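GlcNAc Inducible Gene 2, GIG2 (Candida albicans, PDB 6AKZ) binds a ferric ion and is probably an oxygenase of the DUF1479 family, with a cupin-type core. Local coordinates at residues Lys48-Ile53 with Arg273-Leu278; Tyr60-Asp65 with Lys83-Leu88; Lys279-Tyr284 with Pro329-Gly334. One frame throughout, in Å; residues are numbered along the deposited sequence.

Contact 1: Lys48-Ile53 with Arg273-Leu278; sequences KEFTEI and RVLPSL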
# COMPACT_ATOMS: atom_id res chain seq x y z
N LYS A 48 0.16 18.94 18.28
CA LYS A 48 1.55 19.30 18.30
C LYS A 48 2.29 18.85 17.02
O LYS A 48 2.94 19.68 16.37
CB LYS A 48 2.30 18.73 19.49
CG LYS A 48 1.97 19.34 20.83
CD LYS A 48 2.54 18.53 22.01
CE LYS A 48 3.95 17.98 21.81
NZ LYS A 48 4.98 19.06 21.64
N GLU A 49 2.13 17.58 16.63
CA GLU A 49 3.02 17.02 15.60
C GLU A 49 2.50 17.48 14.24
O GLU A 49 3.31 17.77 13.36
CB GLU A 49 3.05 15.50 15.65
CG GLU A 49 3.88 14.87 14.52
CD GLU A 49 4.21 13.39 14.67
OE1 GLU A 49 4.91 13.05 15.65
OE2 GLU A 49 3.84 12.56 13.78
N PHE A 50 1.18 17.56 14.06
CA PHE A 50 0.64 17.89 12.71
C PHE A 50 0.81 19.38 12.44
O PHE A 50 1.01 19.77 11.30
CB PHE A 50 -0.79 17.45 12.41
CG PHE A 50 -1.02 15.96 12.38
CD1 PHE A 50 -0.01 15.02 12.66
CD2 PHE A 50 -2.28 15.49 12.04
CE1 PHE A 50 -0.27 13.66 12.66
CE2 PHE A 50 -2.52 14.13 11.97
CZ PHE A 50 -1.51 13.21 12.31
N THR A 51 0.81 20.19 13.51
CA THR A 51 1.23 21.56 13.40
C THR A 51 2.64 21.65 12.88
O THR A 51 2.90 22.48 11.98
CB THR A 51 1.02 22.29 14.73
OG1 THR A 51 -0.36 22.38 15.03
CG2 THR A 51 1.62 23.72 14.71
N GLU A 52 3.59 20.91 13.48
CA GLU A 52 4.98 20.96 13.04
C GLU A 52 5.07 20.57 11.56
O GLU A 52 5.70 21.20 10.79
CB GLU A 52 5.87 20.12 13.95
CG GLU A 52 7.28 20.03 13.47
CD GLU A 52 8.24 19.18 14.33
OE1 GLU A 52 8.44 19.60 15.48
OE2 GLU A 52 8.95 18.22 13.82
N ILE A 53 4.31 19.56 11.15
CA ILE A 53 4.37 19.10 9.77
C ILE A 53 3.96 20.22 8.85
O ILE A 53 4.62 20.51 7.86
CB ILE A 53 3.50 17.87 9.50
CG1 ILE A 53 4.07 16.69 10.24
CG2 ILE A 53 3.37 17.66 7.98
CD1 ILE A 53 3.21 15.43 10.15
N ARG A 273 0.33 13.67 -2.38
CA ARG A 273 0.26 14.30 -1.08
C ARG A 273 0.09 13.15 -0.04
O ARG A 273 -0.58 12.20 -0.28
CB ARG A 273 -0.87 15.29 -0.99
CG ARG A 273 -0.69 16.38 -2.02
CD ARG A 273 -1.85 17.28 -2.19
NE ARG A 273 -2.53 17.72 -1.00
CZ ARG A 273 -2.16 18.73 -0.25
NH1 ARG A 273 -1.04 19.40 -0.48
NH2 ARG A 273 -2.90 19.05 0.76
N VAL A 274 0.75 13.33 1.09
CA VAL A 274 0.72 12.34 2.12
C VAL A 274 0.56 13.00 3.50
O VAL A 274 0.80 14.20 3.64
CB VAL A 274 2.08 11.58 2.16
CG1 VAL A 274 2.27 10.75 0.92
CG2 VAL A 274 3.29 12.52 2.28
N LEU A 275 0.19 12.21 4.48
CA LEU A 275 0.20 12.63 5.88
C LEU A 275 1.32 11.82 6.49
O LEU A 275 1.10 10.68 6.92
CB LEU A 275 -1.13 12.29 6.54
CG LEU A 275 -1.54 13.21 7.65
CD1 LEU A 275 -2.91 12.74 8.18
CD2 LEU A 275 -0.50 13.16 8.70
N PRO A 276 2.51 12.42 6.66
CA PRO A 276 3.68 11.65 6.98
C PRO A 276 3.82 11.36 8.48
O PRO A 276 4.81 11.75 9.17
CB PRO A 276 4.81 12.51 6.37
CG PRO A 276 4.34 13.91 6.68
CD PRO A 276 2.88 13.81 6.25
N SER A 277 2.78 10.77 9.07
CA SER A 277 2.86 10.41 10.46
C SER A 277 2.05 9.10 10.61
O SER A 277 0.84 9.11 10.77
CB SER A 277 2.24 11.54 11.32
OG SER A 277 2.26 11.20 12.73
N LEU A 278 2.74 7.97 10.66
CA LEU A 278 2.06 6.70 10.46
C LEU A 278 1.26 6.28 11.71
O LEU A 278 0.08 5.94 11.61
CB LEU A 278 3.10 5.64 10.01
CG LEU A 278 2.63 4.24 9.78
CD1 LEU A 278 1.52 4.20 8.75
CD2 LEU A 278 3.86 3.43 9.26
O HOH W 1 5.76 12.11 11.90
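Phe-50, Ile-53 and Glu-49 on one side of helix 32-56 meet the bend Leu-275 to Ser-277, an inverse gamma turn centred on Pro-276 that carries the chain from strand 272-274 into helix 278-287. The case illustrates how a helix can pack on a turn within a cupin-clan protein by matching apolar side chains with apolar ones and setting the polar pair beside them. Leu-275 runs at about a right angle to Phe-50 and sets CD2 over one face of the ring, a CH-pi contact in which CD2 lies 4.0 Å from the ring centroid of Phe-50, displaced toward the rim. The same ring receives Ser-277 differently: OG stands at its edge, in plane, 3.5 Å from Phe-50 CE1. Ile-53 and Pro-276 reach toward each other tip to tip, with Ile-53 CD1 4.0 Å from Pro-276 CG. With its CG trans to the backbone N (chi1 175°) and the chain extended beyond, Glu-49 reaches across and brings its carboxylate to the serine. Leu-280 of helix 278-287 touches both Glu-49 and Phe-50, and Ile-336 of strand 336-337 both Ile-53 and Pro-276. Ser-277 OG donates to Glu-49 OE2, although the modelled separation is doubtfully short. A water adds a second link, donating to Glu-49 OE2 at 2.7 Å and to Pro-276 O at 2.9 Å.

Contact 2: Tyr60-Asp65 with Lys83-Leu88; sequences YVPKCD and KQRGCL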
# COMPACT_ATOMS: atom_id res chain seq x y z
N TYR A 60 9.66 17.65 5.19
CA TYR A 60 9.35 16.70 6.25
C TYR A 60 9.40 15.24 5.75
O TYR A 60 9.70 14.33 6.53
CB TYR A 60 8.03 17.05 6.91
CG TYR A 60 7.72 16.34 8.21
CD1 TYR A 60 7.16 15.08 8.21
CD2 TYR A 60 8.06 16.91 9.40
CE1 TYR A 60 6.88 14.43 9.40
CE2 TYR A 60 7.78 16.31 10.60
CZ TYR A 60 7.25 15.08 10.62
OH TYR A 60 6.99 14.53 11.81
N VAL A 61 9.16 14.98 4.47
CA VAL A 61 9.15 13.64 4.00
C VAL A 61 10.56 13.12 3.94
O VAL A 61 11.43 13.74 3.34
CB VAL A 61 8.56 13.56 2.53
CG1 VAL A 61 8.72 12.21 1.91
CG2 VAL A 61 7.11 14.02 2.61
N PRO A 62 10.81 11.96 4.54
CA PRO A 62 12.14 11.37 4.44
C PRO A 62 12.63 11.20 2.98
O PRO A 62 11.89 10.76 2.08
CB PRO A 62 11.97 10.04 5.11
CG PRO A 62 10.81 10.21 6.04
CD PRO A 62 9.87 11.12 5.30
N LYS A 63 13.87 11.56 2.76
CA LYS A 63 14.45 11.48 1.47
C LYS A 63 15.91 11.06 1.61
O LYS A 63 16.57 11.45 2.51
CB LYS A 63 14.36 12.87 0.83
CG LYS A 63 14.75 12.94 -0.61
CD LYS A 63 14.39 14.26 -1.28
CE LYS A 63 15.44 15.32 -1.17
NZ LYS A 63 14.86 16.58 -1.70
N CYS A 64 16.38 10.25 0.70
CA CYS A 64 17.77 9.89 0.67
C CYS A 64 18.21 9.52 -0.71
O CYS A 64 17.39 9.40 -1.58
CB CYS A 64 18.09 8.79 1.65
SG CYS A 64 17.52 7.16 1.15
N ASP A 65 19.51 9.41 -0.91
CA ASP A 65 20.08 9.03 -2.19
C ASP A 65 20.32 7.53 -2.30
O ASP A 65 20.67 6.92 -1.35
CB ASP A 65 21.38 9.72 -2.51
CG ASP A 65 21.68 9.71 -4.00
OD1 ASP A 65 21.45 10.78 -4.56
OD2 ASP A 65 22.13 8.69 -4.60
N LYS A 83 10.22 4.71 9.57
CA LYS A 83 9.25 4.07 10.41
C LYS A 83 8.28 5.05 11.10
O LYS A 83 7.18 4.66 11.40
CB LYS A 83 9.90 3.16 11.43
CG LYS A 83 10.65 2.01 10.77
CD LYS A 83 10.93 0.90 11.77
CE LYS A 83 11.31 -0.36 11.05
NZ LYS A 83 11.25 -1.62 11.88
N GLN A 84 8.73 6.26 11.44
CA GLN A 84 7.87 7.29 12.02
C GLN A 84 6.91 7.89 10.99
O GLN A 84 5.70 8.10 11.24
CB GLN A 84 8.73 8.42 12.67
CG GLN A 84 7.90 9.61 13.16
CD GLN A 84 8.61 11.00 13.34
OE1 GLN A 84 9.60 11.40 12.69
NE2 GLN A 84 8.05 11.74 14.24
N ARG A 85 7.44 8.19 9.84
CA ARG A 85 6.74 9.03 8.90
C ARG A 85 6.00 8.27 7.80
O ARG A 85 5.07 8.83 7.16
CB ARG A 85 7.71 10.07 8.32
CG ARG A 85 8.19 11.02 9.40
CD ARG A 85 9.23 12.03 9.05
NE ARG A 85 9.69 12.67 10.30
CZ ARG A 85 10.28 13.85 10.32
NH1 ARG A 85 10.53 14.50 9.17
NH2 ARG A 85 10.68 14.36 11.48
N GLY A 86 6.44 7.02 7.60
CA GLY A 86 5.73 6.05 6.76
C GLY A 86 5.86 6.26 5.26
O GLY A 86 5.09 5.70 4.47
N CYS A 87 6.78 7.12 4.82
CA CYS A 87 7.00 7.39 3.38
C CYS A 87 8.51 7.69 3.24
O CYS A 87 9.22 7.97 4.21
CB CYS A 87 6.11 8.55 2.85
SG CYS A 87 6.24 10.01 3.91
N LEU A 88 8.98 7.55 2.05
CA LEU A 88 10.39 7.75 1.68
C LEU A 88 10.50 8.04 0.20
O LEU A 88 9.93 7.32 -0.61
CB LEU A 88 11.17 6.47 2.00
CG LEU A 88 12.67 6.49 1.62
CD1 LEU A 88 13.47 7.55 2.38
CD2 LEU A 88 13.22 5.12 2.03
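Pro-62 is the apolar centre where the loop leading into strand 63-65 meets the end of helix 76-85 and the start of strand 87-91. Its CG and CD lie against the backbone of Cys-87, with Pro-62 CG 3.3 Å from Cys-87 O, a buried carbonyl oxygen with no hydrogen-bond partner in the model. Cys-87 SG, in the cramped position between its backbone N and carbonyl carbon (chi1 50°), touches both Val-61 CG1, at 3.9 Å, and Pro-62 CD. Leu-88 completes this patch: its CD1 lies against Pro-62 CB, while its CA approaches Pro-62 O in a CA-H...O contact.

Outward, Arg-85 bridges to the polar edge. Its CB rests on the proline ring, and its chain, extended from CG to NE, carries the guanidinium flat over one face of Tyr-60 in a cation-pi stack, planes 4° and centres 3.5 Å apart. Two bonds in the guanidinium plane fix its rotation: Arg-85 NH1 reaches a lone pair of Tyr-60 O at 2.8 Å, and Arg-85 NE donates almost straight (170°) to Gln-84 OE1 at 2.7 Å, from above the amide plane. Arg-85 thus serves a ring, a backbone carbonyl and a side-chain amide at once. The whole forms part of a beta-alpha-beta unit whose parallel strands 63-65, outermost, and 87-91, next to it, lie at one side of the mixed sheet, with Tyr-60 also touching helix 32-56.

Contact 3: Lys279-Tyr284 with Pro329-Gly334; sequences KLSMAY and PHLHQG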
# COMPACT_ATOMS: atom_id res chain seq x y z
N LYS A 279 1.93 6.26 12.86
CA LYS A 279 1.33 5.85 14.09
C LYS A 279 0.21 6.76 14.50
O LYS A 279 -0.86 6.24 14.87
CB LYS A 279 2.35 5.75 15.22
CG LYS A 279 1.87 5.11 16.51
CD LYS A 279 2.91 5.33 17.61
CE LYS A 279 4.09 4.41 17.48
NZ LYS A 279 5.14 4.80 18.45
N LEU A 280 0.40 8.06 14.52
CA LEU A 280 -0.69 8.95 14.92
C LEU A 280 -1.87 8.84 14.00
O LEU A 280 -3.05 8.87 14.43
CB LEU A 280 -0.21 10.40 15.02
CG LEU A 280 0.76 10.72 16.11
CD1 LEU A 280 1.13 12.17 16.11
CD2 LEU A 280 0.26 10.31 17.46
N SER A 281 -1.59 8.74 12.69
CA SER A 281 -2.64 8.54 11.72
C SER A 281 -3.56 7.32 12.02
O SER A 281 -4.78 7.44 12.02
CB SER A 281 -2.12 8.47 10.30
OG SER A 281 -1.68 9.73 9.79
N MET A 282 -2.97 6.17 12.19
CA MET A 282 -3.74 4.99 12.41
C MET A 282 -4.40 4.90 13.81
O MET A 282 -5.43 4.31 13.96
CB MET A 282 -2.95 3.72 12.07
CG MET A 282 -2.61 3.56 10.59
SD MET A 282 -4.03 3.72 9.50
CE MET A 282 -5.13 2.43 10.04
N ALA A 283 -3.80 5.51 14.79
CA ALA A 283 -4.42 5.56 16.13
C ALA A 283 -5.70 6.35 15.93
O ALA A 283 -6.73 5.97 16.42
CB ALA A 283 -3.48 6.21 17.12
N TYR A 284 -5.67 7.44 15.20
CA TYR A 284 -6.83 8.30 15.05
C TYR A 284 -7.91 7.65 14.20
O TYR A 284 -9.09 7.58 14.59
CB TYR A 284 -6.39 9.60 14.37
CG TYR A 284 -7.50 10.61 14.20
CD1 TYR A 284 -7.86 11.51 15.22
CD2 TYR A 284 -8.20 10.67 12.99
CE1 TYR A 284 -8.90 12.44 15.01
CE2 TYR A 284 -9.22 11.60 12.79
CZ TYR A 284 -9.54 12.49 13.79
OH TYR A 284 -10.56 13.40 13.52
N PRO A 329 -11.41 15.20 10.56
CA PRO A 329 -10.85 16.58 10.38
C PRO A 329 -9.50 16.89 11.03
O PRO A 329 -8.79 17.76 10.52
CB PRO A 329 -11.92 17.49 11.00
CG PRO A 329 -12.52 16.60 12.07
CD PRO A 329 -12.58 15.22 11.45
N HIS A 330 -9.12 16.17 12.07
CA HIS A 330 -7.87 16.38 12.72
C HIS A 330 -6.70 15.94 11.84
O HIS A 330 -5.59 16.31 12.12
CB HIS A 330 -7.76 15.61 14.04
CG HIS A 330 -8.78 16.01 15.07
ND1 HIS A 330 -10.07 15.54 15.06
CD2 HIS A 330 -8.67 16.80 16.16
CE1 HIS A 330 -10.73 16.03 16.08
NE2 HIS A 330 -9.92 16.81 16.77
N LEU A 331 -6.96 15.12 10.83
CA LEU A 331 -5.91 14.72 9.91
C LEU A 331 -5.48 15.82 8.95
O LEU A 331 -4.35 15.81 8.48
CB LEU A 331 -6.31 13.45 9.12
CG LEU A 331 -6.63 12.20 9.93
CD1 LEU A 331 -7.02 11.12 8.93
CD2 LEU A 331 -5.51 11.74 10.88
N HIS A 332 -6.37 16.76 8.63
CA HIS A 332 -6.14 17.60 7.52
C HIS A 332 -4.94 18.53 7.66
O HIS A 332 -4.25 18.75 6.70
CB HIS A 332 -7.41 18.30 7.13
CG HIS A 332 -8.46 17.32 6.65
ND1 HIS A 332 -9.49 17.66 5.80
CD2 HIS A 332 -8.61 15.98 6.89
CE1 HIS A 332 -10.24 16.59 5.56
NE2 HIS A 332 -9.72 15.56 6.21
N GLN A 333 -4.61 18.92 8.87
CA GLN A 333 -3.54 19.83 9.13
C GLN A 333 -2.17 19.23 8.73
O GLN A 333 -1.23 19.93 8.42
CB GLN A 333 -3.50 20.07 10.63
CG GLN A 333 -2.42 21.05 11.03
CD GLN A 333 -2.50 21.46 12.49
OE1 GLN A 333 -2.88 20.69 13.38
NE2 GLN A 333 -2.11 22.67 12.72
N GLY A 334 -2.13 17.91 8.76
CA GLY A 334 -0.94 17.17 8.50
C GLY A 334 -0.56 16.84 7.08
O GLY A 334 0.49 16.20 6.86
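Tyr-284 does most of the work here, projecting from helix 278-287 to meet His-330 and Leu-331 in the loop between strands 322-323 and 336-337. At its tip, Tyr-284 OH forms a hydrogen bond with His-330 ND1 at 2.7 Å; the hydroxyl lies in the plane of the imidazole, at its edge. The two rings are set obliquely, planes 59° apart and centroids 5.2 Å apart. Pro-329 adds its CD, 3.4 Å from Tyr-284 OH. Along the other part of the phenol ring, Leu-331 crosses at a slant: CD2 is 3.6 Å from Tyr-284 CD2, and CG packs beside the neighbouring CE2. Thus one aromatic side chain presents a polar end to a histidine and its ring carbons to a leucine.

Several features place these groups. Tyr-284 carries its ring trans to the backbone N (chi1 -178°), which sends the hydroxyl out from the helix, and the ring also meets that of Trp-39 with planes at about 20°. In the loop, residues 329-334 have helical backbone angles, and bonds from His-332 N to Pro-329 O and from Gly-334 N to Leu-331 O help shape the chain that presents His-330 and Leu-331. Tyr-303 touches His-330, while Ser-281, which lies near Leu-331, bonds through OG to Ser-277 O. Farther out, the side chain of Leu-331 lies about 9 Å from that of the iron ligand His-192.

Chemically, the phenol-imidazole hydrogen bond gives a mostly apolar junction a directional polar tie. Either partner could donate, so the bond is compatible with more than one arrangement of the imidazole protons.

From the N terminus, helix 32-56 supplies the first half of contact 1, but the chain must run on to residues 273-278 before that loop closes. Contact 2 opens and closes within this span, a short-range loop held inside a long one, and joins the strands of the beta-alpha-beta unit at the edge of the mixed sheet. Contact 3 follows in series, opening on helix 278-287 directly after contact 1 closes and ending before strand 336-337. Residues 273-278 lie among all three: Leu-278 N probably bonds Gln-84 O of contact 2, while Leu-275 packs on the carbonyl of Leu-331 of contact 3. Helix 32-56 likewise adjoins both neighbours, through Ile-53 on Tyr-60 and Phe-50 on the carbonyl of His-330.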